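Local coordinates for MccF (Escherichia coli, PDB 4IIY), which probably hydrolyses amide bonds as a peptidase of the S66 (LD-carboxypeptidase) family and is named for self-immunity to microcin C7, at residues T58-N61 with R62-G66; R65-E68 with F69-K73; I181-E184 with S185-K188. The protein carries 1 engineered substitution. All blocks are in the same frame, centred on the assembly; numbering follows the deposited sequence.

How the interactions relate
Interactions 1 and 2 follow one another along helix 60-72 and share Arg65 and Gly66. Interaction 3 lies on helix 178-191. All three are one-turn contacts, each partly buried, but their chemistry differs. Interaction 1 puts a lysine CG over a phenylalanine face at the surface, while Arg62 turns inward near the bound ligand. Interaction 2 carries a salt bridge on its exposed side and apolar groups on its inner side. Interaction 3 is mainly aromatic and aliphatic and contains the buried Tyr183 and Phe186. Interactions 2 and 3 touch directly, because Tyr183 meets Phe69, Leu70 and Lys73. Interactions 1 and 3 do not touch; their nearest atoms are about 9 Å apart.

Interaction 1. Residues T58-N61 with R62-G66; sequences TAKN and RFFRG
Lys60 and Phe64 lie side by side on the first turns of helix 60-72 and point the same way. Lys60 CG sits over one face of the Phe64 ring, offset toward the rim. This is a CH-pi contact: Lys60 CG is 4.2 Å from the ring centroid of Phe64, 14° off the ring normal. Lys60 starts with CG anti to the backbone N (chi1 -169°) and then stays extended, so the chain leaves past the CZ end of the ring. There Lys60 CE comes within 3.2 Å of Phe64 CZ, the closest side-chain approach of the pair. Both residues are exposed.

Ala59 is the N-cap residue, and its carbonyl opens the helical ladder. Phe63 N donates to Ala59 O at 2.9 Å. The next two rungs are Phe64 N to Lys60 O and Arg65 N to Asn61 O.

Asn61 ND2 bonds Asn214 O. The buried Arg62 forms a salt bridge with Glu174, also bonds Ile169 O, Pro170 O and Trp213 O, and has its side chain about 6 Å from the bound glutamylsulfamoyl inosine. The buried ring of Phe63 packs against helix 168-172 through Leu168 and Ile169, and meets Phe48 of strand 45-49.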
loop_
_atom_site.group_PDB
_atom_site.type_symbol
_atom_site.label_atom_id
_atom_site.label_comp_id
_atom_site.label_asym_id
_atom_site.label_seq_id
_atom_site.Cartn_x
_atom_site.Cartn_y
_atom_site.Cartn_z
ATOM N N THR B 58 -20.002 -12.813 -7.856
ATOM C CA THR B 58 -20.200 -11.468 -8.379
ATOM C C THR B 58 -19.892 -11.308 -9.870
ATOM O O THR B 58 -20.298 -10.321 -10.467
ATOM C CB THR B 58 -19.398 -10.430 -7.584
ATOM O OG1 THR B 58 -18.005 -10.738 -7.681
ATOM C CG2 THR B 58 -19.824 -10.417 -6.112
ATOM N N ALA B 59 -19.162 -12.258 -10.453
ATOM C CA ALA B 59 -18.885 -12.296 -11.893
ATOM C C ALA B 59 -19.191 -13.697 -12.405
ATOM O O ALA B 59 -18.389 -14.324 -13.092
ATOM C CB ALA B 59 -17.435 -11.909 -12.193
ATOM N N LYS B 60 -20.385 -14.174 -12.076
ATOM C CA LYS B 60 -20.736 -15.568 -12.321
ATOM C C LYS B 60 -20.818 -15.928 -13.806
ATOM O O LYS B 60 -20.489 -17.044 -14.192
ATOM C CB LYS B 60 -22.034 -15.926 -11.598
ATOM C CG LYS B 60 -22.344 -17.414 -11.584
ATOM C CD LYS B 60 -23.558 -17.749 -10.711
ATOM C CE LYS B 60 -23.747 -19.257 -10.599
ATOM N NZ LYS B 60 -24.843 -19.627 -9.655
ATOM N N ASN B 61 -21.245 -14.994 -14.651
ATOM C CA ASN B 61 -21.293 -15.299 -16.078
ATOM C C ASN B 61 -19.887 -15.493 -16.638
ATOM O O ASN B 61 -19.627 -16.443 -17.373
ATOM C CB ASN B 61 -22.052 -14.219 -16.849
ATOM C CG ASN B 61 -23.453 -14.000 -16.308
ATOM O OD1 ASN B 61 -24.148 -14.942 -15.904
ATOM N ND2 ASN B 61 -23.873 -12.744 -16.282
ATOM N N ARG B 62 -18.975 -14.599 -16.270
ATOM C CA ARG B 62 -17.600 -14.711 -16.731
ATOM C C ARG B 62 -16.945 -15.976 -16.168
ATOM O O ARG B 62 -16.176 -16.656 -16.857
ATOM C CB ARG B 62 -16.796 -13.465 -16.346
ATOM C CG ARG B 62 -15.413 -13.421 -17.001
ATOM C CD ARG B 62 -14.714 -12.123 -16.729
ATOM N NE ARG B 62 -13.427 -11.950 -17.403
ATOM C CZ ARG B 62 -13.206 -11.120 -18.421
ATOM N NH1 ARG B 62 -14.198 -10.431 -18.982
ATOM N NH2 ARG B 62 -11.975 -10.976 -18.886
ATOM N N PHE B 63 -17.243 -16.283 -14.908
ATOM C CA PHE B 63 -16.773 -17.516 -14.271
ATOM C C PHE B 63 -17.213 -18.743 -15.081
ATOM O O PHE B 63 -16.400 -19.605 -15.422
ATOM C CB PHE B 63 -17.297 -17.554 -12.827
ATOM C CG PHE B 63 -17.146 -18.885 -12.123
ATOM C CD1 PHE B 63 -15.926 -19.540 -12.052
ATOM C CD2 PHE B 63 -18.241 -19.456 -11.478
ATOM C CE1 PHE B 63 -15.810 -20.755 -11.386
ATOM C CE2 PHE B 63 -18.122 -20.668 -10.803
ATOM C CZ PHE B 63 -16.906 -21.313 -10.763
ATOM N N PHE B 64 -18.499 -18.820 -15.416
ATOM C CA PHE B 64 -18.998 -19.951 -16.201
ATOM C C PHE B 64 -18.343 -20.027 -17.583
ATOM O O PHE B 64 -18.056 -21.115 -18.080
ATOM C CB PHE B 64 -20.524 -19.895 -16.348
ATOM C CG PHE B 64 -21.280 -20.378 -15.132
ATOM C CD1 PHE B 64 -20.617 -20.832 -14.002
ATOM C CD2 PHE B 64 -22.667 -20.382 -15.130
ATOM C CE1 PHE B 64 -21.328 -21.279 -12.892
ATOM C CE2 PHE B 64 -23.378 -20.825 -14.028
ATOM C CZ PHE B 64 -22.706 -21.276 -12.912
ATOM N N ARG B 65 -18.104 -18.879 -18.211
ATOM C CA ARG B 65 -17.413 -18.882 -19.498
ATOM C C ARG B 65 -15.978 -19.426 -19.361
ATOM O O ARG B 65 -15.516 -20.188 -20.207
ATOM C CB ARG B 65 -17.427 -17.486 -20.136
ATOM C CG ARG B 65 -16.744 -17.419 -21.498
ATOM C CD ARG B 65 -17.030 -16.103 -22.224
ATOM N NE ARG B 65 -16.734 -14.941 -21.393
ATOM C CZ ARG B 65 -17.648 -14.117 -20.880
ATOM N NH1 ARG B 65 -18.950 -14.315 -21.103
ATOM N NH2 ARG B 65 -17.251 -13.099 -20.127
ATOM N N GLY B 66 -15.272 -19.035 -18.304
ATOM C CA GLY B 66 -13.919 -19.530 -18.075
ATOM C C GLY B 66 -13.872 -21.023 -17.779
ATOM O O GLY B 66 -12.990 -21.735 -18.274
#

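Interaction 2. Residues R65-E68 with F69-K73; sequences RGVE and FLQRK
Glu68 and Arg72, one turn apart, form a salt bridge on the exposed side of helix 60-72. Both side chains point the same way. Glu68 has CG anti to its backbone N, Arg72 has CG beside its own, and both chains then run extended, which brings their ends together. Glu68 OE1 accepts from two nitrogens of the same guanidinium, Arg72 NE at 2.9 Å and Arg72 NH2 at 2.6 Å. The NE bond is the more bent of the two. The arginine therefore approaches side-on, with OE1 at the guanidinium edge and only 3° out of its plane. The NE bond uses the anti lone pair of OE1. NH2 comes on the same anti side but lies 33° out of the carboxylate plane. The carboxylate and guanidinium planes are 44° apart. Two donors on one oxygen limit the rotation of both groups. They would probably also favour the charged form of the glutamate.

The backbone beneath has regular helical bonds, such as Gln71 N to Val67 O at 2.9 Å. This helix is the connection of a beta-alpha-beta crossover. It joins strand 45-49 to strand 76-79, its parallel neighbour in the six-stranded sheet.

The inner side is packed more closely. Leu70 is buried and touches Leu168 and Phe172 of helix 168-172. Gly66 is buried too. The Phe69 ring leaves the contact and packs on Val179 and Asp180 of helix 178-191. Val67 and Gln71, side by side, form the border between the two sides. Val67 CG1 sits over one face of the Gln71 amide, 3.6 Å from Gln71 CD. Both side chains also rest on Leu77 of strand 76-79.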
loop_
_atom_site.group_PDB
_atom_site.type_symbol
_atom_site.label_atom_id
_atom_site.label_comp_id
_atom_site.label_asym_id
_atom_site.label_seq_id
_atom_site.Cartn_x
_atom_site.Cartn_y
_atom_site.Cartn_z
ATOM N N ARG B 65 -18.104 -18.879 -18.211
ATOM C CA ARG B 65 -17.413 -18.882 -19.498
ATOM C C ARG B 65 -15.978 -19.426 -19.361
ATOM O O ARG B 65 -15.516 -20.188 -20.207
ATOM C CB ARG B 65 -17.427 -17.486 -20.136
ATOM C CG ARG B 65 -16.744 -17.419 -21.498
ATOM C CD ARG B 65 -17.030 -16.103 -22.224
ATOM N NE ARG B 65 -16.734 -14.941 -21.393
ATOM C CZ ARG B 65 -17.648 -14.117 -20.880
ATOM N NH1 ARG B 65 -18.950 -14.315 -21.103
ATOM N NH2 ARG B 65 -17.251 -13.099 -20.127
ATOM N N GLY B 66 -15.272 -19.035 -18.304
ATOM C CA GLY B 66 -13.919 -19.530 -18.075
ATOM C C GLY B 66 -13.872 -21.023 -17.779
ATOM O O GLY B 66 -12.990 -21.735 -18.274
ATOM N N VAL B 67 -14.810 -21.496 -16.968
ATOM C CA VAL B 67 -14.938 -22.928 -16.697
ATOM C C VAL B 67 -15.136 -23.710 -17.999
ATOM O O VAL B 67 -14.435 -24.692 -18.269
ATOM C CB VAL B 67 -16.097 -23.195 -15.721
ATOM C CG1 VAL B 67 -16.480 -24.678 -15.718
ATOM C CG2 VAL B 67 -15.728 -22.707 -14.310
ATOM N N GLU B 68 -16.084 -23.260 -18.810
ATOM C CA GLU B 68 -16.372 -23.929 -20.072
ATOM C C GLU B 68 -15.161 -23.903 -20.994
ATOM O O GLU B 68 -14.871 -24.886 -21.684
ATOM C CB GLU B 68 -17.573 -23.282 -20.761
ATOM C CG GLU B 68 -17.957 -23.957 -22.072
ATOM C CD GLU B 68 -19.261 -23.436 -22.643
ATOM O OE1 GLU B 68 -19.500 -23.632 -23.854
ATOM O OE2 GLU B 68 -20.051 -22.838 -21.882
ATOM N N PHE B 69 -14.441 -22.785 -21.007
ATOM C CA PHE B 69 -13.258 -22.661 -21.848
ATOM C C PHE B 69 -12.226 -23.745 -21.522
ATOM O O PHE B 69 -11.729 -24.439 -22.414
ATOM C CB PHE B 69 -12.646 -21.256 -21.728
ATOM C CG PHE B 69 -11.441 -21.049 -22.601
ATOM C CD1 PHE B 69 -11.573 -20.583 -23.900
ATOM C CD2 PHE B 69 -10.168 -21.321 -22.126
ATOM C CE1 PHE B 69 -10.461 -20.406 -24.706
ATOM C CE2 PHE B 69 -9.056 -21.139 -22.928
ATOM C CZ PHE B 69 -9.208 -20.683 -24.220
ATOM N N LEU B 70 -11.900 -23.902 -20.247
ATOM C CA LEU B 70 -10.909 -24.901 -19.869
ATOM C C LEU B 70 -11.426 -26.332 -20.023
ATOM O O LEU B 70 -10.663 -27.228 -20.393
ATOM C CB LEU B 70 -10.373 -24.654 -18.457
ATOM C CG LEU B 70 -9.514 -23.401 -18.261
ATOM C CD1 LEU B 70 -9.115 -23.266 -16.789
ATOM C CD2 LEU B 70 -8.288 -23.415 -19.160
ATOM N N GLN B 71 -12.703 -26.552 -19.737
ATOM C CA GLN B 71 -13.270 -27.884 -19.946
ATOM C C GLN B 71 -13.207 -28.298 -21.410
ATOM O O GLN B 71 -12.912 -29.456 -21.716
ATOM C CB GLN B 71 -14.701 -27.967 -19.421
ATOM C CG GLN B 71 -14.766 -27.941 -17.905
ATOM C CD GLN B 71 -16.180 -27.895 -17.374
ATOM O OE1 GLN B 71 -17.090 -27.402 -18.039
ATOM N NE2 GLN B 71 -16.372 -28.403 -16.162
ATOM N N ARG B 72 -13.470 -27.368 -22.319
ATOM C CA ARG B 72 -13.426 -27.699 -23.738
ATOM C C ARG B 72 -12.002 -28.015 -24.195
ATOM O O ARG B 72 -11.809 -28.704 -25.199
ATOM C CB ARG B 72 -14.038 -26.586 -24.589
ATOM C CG ARG B 72 -15.551 -26.513 -24.497
ATOM C CD ARG B 72 -16.098 -25.512 -25.500
ATOM N NE ARG B 72 -17.517 -25.236 -25.289
ATOM C CZ ARG B 72 -18.504 -25.932 -25.842
ATOM N NH1 ARG B 72 -18.232 -26.957 -26.639
ATOM N NH2 ARG B 72 -19.767 -25.606 -25.595
ATOM N N LYS B 73 -11.007 -27.519 -23.461
ATOM C CA LYS B 73 -9.614 -27.860 -23.731
ATOM C C LYS B 73 -9.250 -29.233 -23.187
ATOM O O LYS B 73 -8.143 -29.720 -23.428
ATOM C CB LYS B 73 -8.664 -26.823 -23.127
ATOM C CG LYS B 73 -8.769 -25.438 -23.732
ATOM C CD LYS B 73 -8.427 -25.419 -25.211
ATOM C CE LYS B 73 -8.458 -23.984 -25.721
ATOM N NZ LYS B 73 -8.053 -23.865 -27.142
#

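Interaction 3. Residues I181-E184 with S185-K188; sequences ITYE and SFIK
Ile181 to Lys188 form two regular turns of the alpha-helix 178-191, with Ser185 N, Phe186 N, Ile187 N and Lys188 N each bonded to the carbonyl four residues earlier.

Tyr183 carries most of the side-chain contact. Its CG is anti to the backbone N (chi1 -179°), and the ring bends back toward the following turn. There it meets two residues. Ile187 lies over one face in a CH-pi contact, with its CB 4.3 Å from the Tyr183 ring centroid and 27° off the ring normal. Ile187 CG2 adds to this, 3.9 Å from Tyr183 CE2. Phe186 approaches obliquely, and its CD2 is 4.0 Å from Tyr183 CE1. The two partners thus meet different sides of the ring, Ile187 at CE2 and CZ, Phe186 at CD1 and CE1. The CG1-CD1 branch of Ile187 crosses the phenol end, with Ile187 CD1 3.5 Å from Tyr183 OH. Ile187 CG1 is anti to the backbone N (chi1 -158°), which sends that branch to the hydroxyl.

Phe186 meets the ring of Phe172 edge-to-face, while Tyr183 also packs on Lys73 and Phe75, in the loop between helix 60-72 and strand 76-79. Two hydroxyls anchor another side of the helix, Thr182 OG1 to Met342 N and Ser185 OG to Thr344 N, and join it to the segment between His338, a predicted charge-relay residue, and strand 345-347.

Glu184 and Lys188 are exposed. Glu184 O accepts from Lys188 N at 3.1 Å and also touches Ile187 CG2 at 3.5 Å.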
loop_
_atom_site.group_PDB
_atom_site.type_symbol
_atom_site.label_atom_id
_atom_site.label_comp_id
_atom_site.label_asym_id
_atom_site.label_seq_id
_atom_site.Cartn_x
_atom_site.Cartn_y
_atom_site.Cartn_z
ATOM N N ILE B 181 -4.758 -16.196 -27.063
ATOM C CA ILE B 181 -3.344 -15.883 -26.936
ATOM C C ILE B 181 -2.869 -16.143 -25.498
ATOM O O ILE B 181 -1.788 -16.695 -25.277
ATOM C CB ILE B 181 -3.075 -14.429 -27.375
ATOM C CG1 ILE B 181 -3.632 -14.181 -28.786
ATOM C CG2 ILE B 181 -1.599 -14.109 -27.323
ATOM C CD1 ILE B 181 -3.139 -15.159 -29.841
ATOM N N THR B 182 -3.685 -15.769 -24.519
ATOM C CA THR B 182 -3.412 -16.111 -23.129
ATOM C C THR B 182 -3.269 -17.625 -22.966
ATOM O O THR B 182 -2.316 -18.116 -22.352
ATOM C CB THR B 182 -4.531 -15.586 -22.234
ATOM O OG1 THR B 182 -4.554 -14.157 -22.335
ATOM C CG2 THR B 182 -4.336 -16.009 -20.776
ATOM N N TYR B 183 -4.210 -18.369 -23.530
ATOM C CA TYR B 183 -4.173 -19.807 -23.397
ATOM C C TYR B 183 -2.934 -20.421 -24.047
ATOM O O TYR B 183 -2.318 -21.325 -23.487
ATOM C CB TYR B 183 -5.438 -20.450 -23.963
ATOM C CG TYR B 183 -5.385 -21.945 -23.797
ATOM C CD1 TYR B 183 -5.617 -22.524 -22.561
ATOM C CD2 TYR B 183 -5.054 -22.779 -24.861
ATOM C CE1 TYR B 183 -5.535 -23.904 -22.385
ATOM C CE2 TYR B 183 -4.970 -24.161 -24.693
ATOM C CZ TYR B 183 -5.222 -24.712 -23.451
ATOM O OH TYR B 183 -5.151 -26.081 -23.253
ATOM N N GLU B 184 -2.575 -19.936 -25.229
ATOM C CA GLU B 184 -1.405 -20.459 -25.923
ATOM C C GLU B 184 -0.140 -20.343 -25.073
ATOM O O GLU B 184 0.676 -21.261 -25.052
ATOM C CB GLU B 184 -1.243 -19.769 -27.275
ATOM C CG GLU B 184 -2.234 -20.266 -28.316
ATOM C CD GLU B 184 -2.411 -19.321 -29.490
ATOM O OE1 GLU B 184 -1.486 -18.529 -29.775
ATOM O OE2 GLU B 184 -3.486 -19.368 -30.129
ATOM N N SER B 185 0.025 -19.236 -24.356
ATOM C CA SER B 185 1.194 -19.103 -23.483
ATOM C C SER B 185 1.115 -20.042 -22.272
ATOM O O SER B 185 2.094 -20.712 -21.921
ATOM C CB SER B 185 1.362 -17.653 -23.019
ATOM O OG SER B 185 2.445 -17.518 -22.117
ATOM N N PHE B 186 -0.052 -20.083 -21.638
ATOM C CA PHE B 186 -0.314 -20.967 -20.501
ATOM C C PHE B 186 0.067 -22.412 -20.845
ATOM O O PHE B 186 0.859 -23.053 -20.145
ATOM C CB PHE B 186 -1.803 -20.856 -20.136
ATOM C CG PHE B 186 -2.286 -21.834 -19.098
ATOM C CD1 PHE B 186 -2.128 -21.574 -17.745
ATOM C CD2 PHE B 186 -2.972 -22.981 -19.480
ATOM C CE1 PHE B 186 -2.618 -22.457 -16.796
ATOM C CE2 PHE B 186 -3.456 -23.870 -18.539
ATOM C CZ PHE B 186 -3.290 -23.602 -17.193
ATOM N N ILE B 187 -0.489 -22.928 -21.934
ATOM C CA ILE B 187 -0.261 -24.325 -22.278
ATOM C C ILE B 187 1.183 -24.567 -22.741
ATOM O O ILE B 187 1.768 -25.599 -22.406
ATOM C CB ILE B 187 -1.310 -24.851 -23.302
ATOM C CG1 ILE B 187 -1.413 -26.380 -23.240
ATOM C CG2 ILE B 187 -1.027 -24.338 -24.714
ATOM C CD1 ILE B 187 -2.047 -26.894 -21.961
ATOM N N LYS B 188 1.776 -23.624 -23.464
ATOM C CA LYS B 188 3.165 -23.782 -23.887
ATOM C C LYS B 188 4.130 -23.838 -22.701
ATOM O O LYS B 188 4.966 -24.747 -22.598
ATOM C CB LYS B 188 3.567 -22.633 -24.812
ATOM C CG LYS B 188 5.014 -22.682 -25.292
ATOM C CD LYS B 188 5.246 -23.851 -26.231
ATOM C CE LYS B 188 6.624 -23.798 -26.871
ATOM N NZ LYS B 188 6.800 -24.911 -27.846
#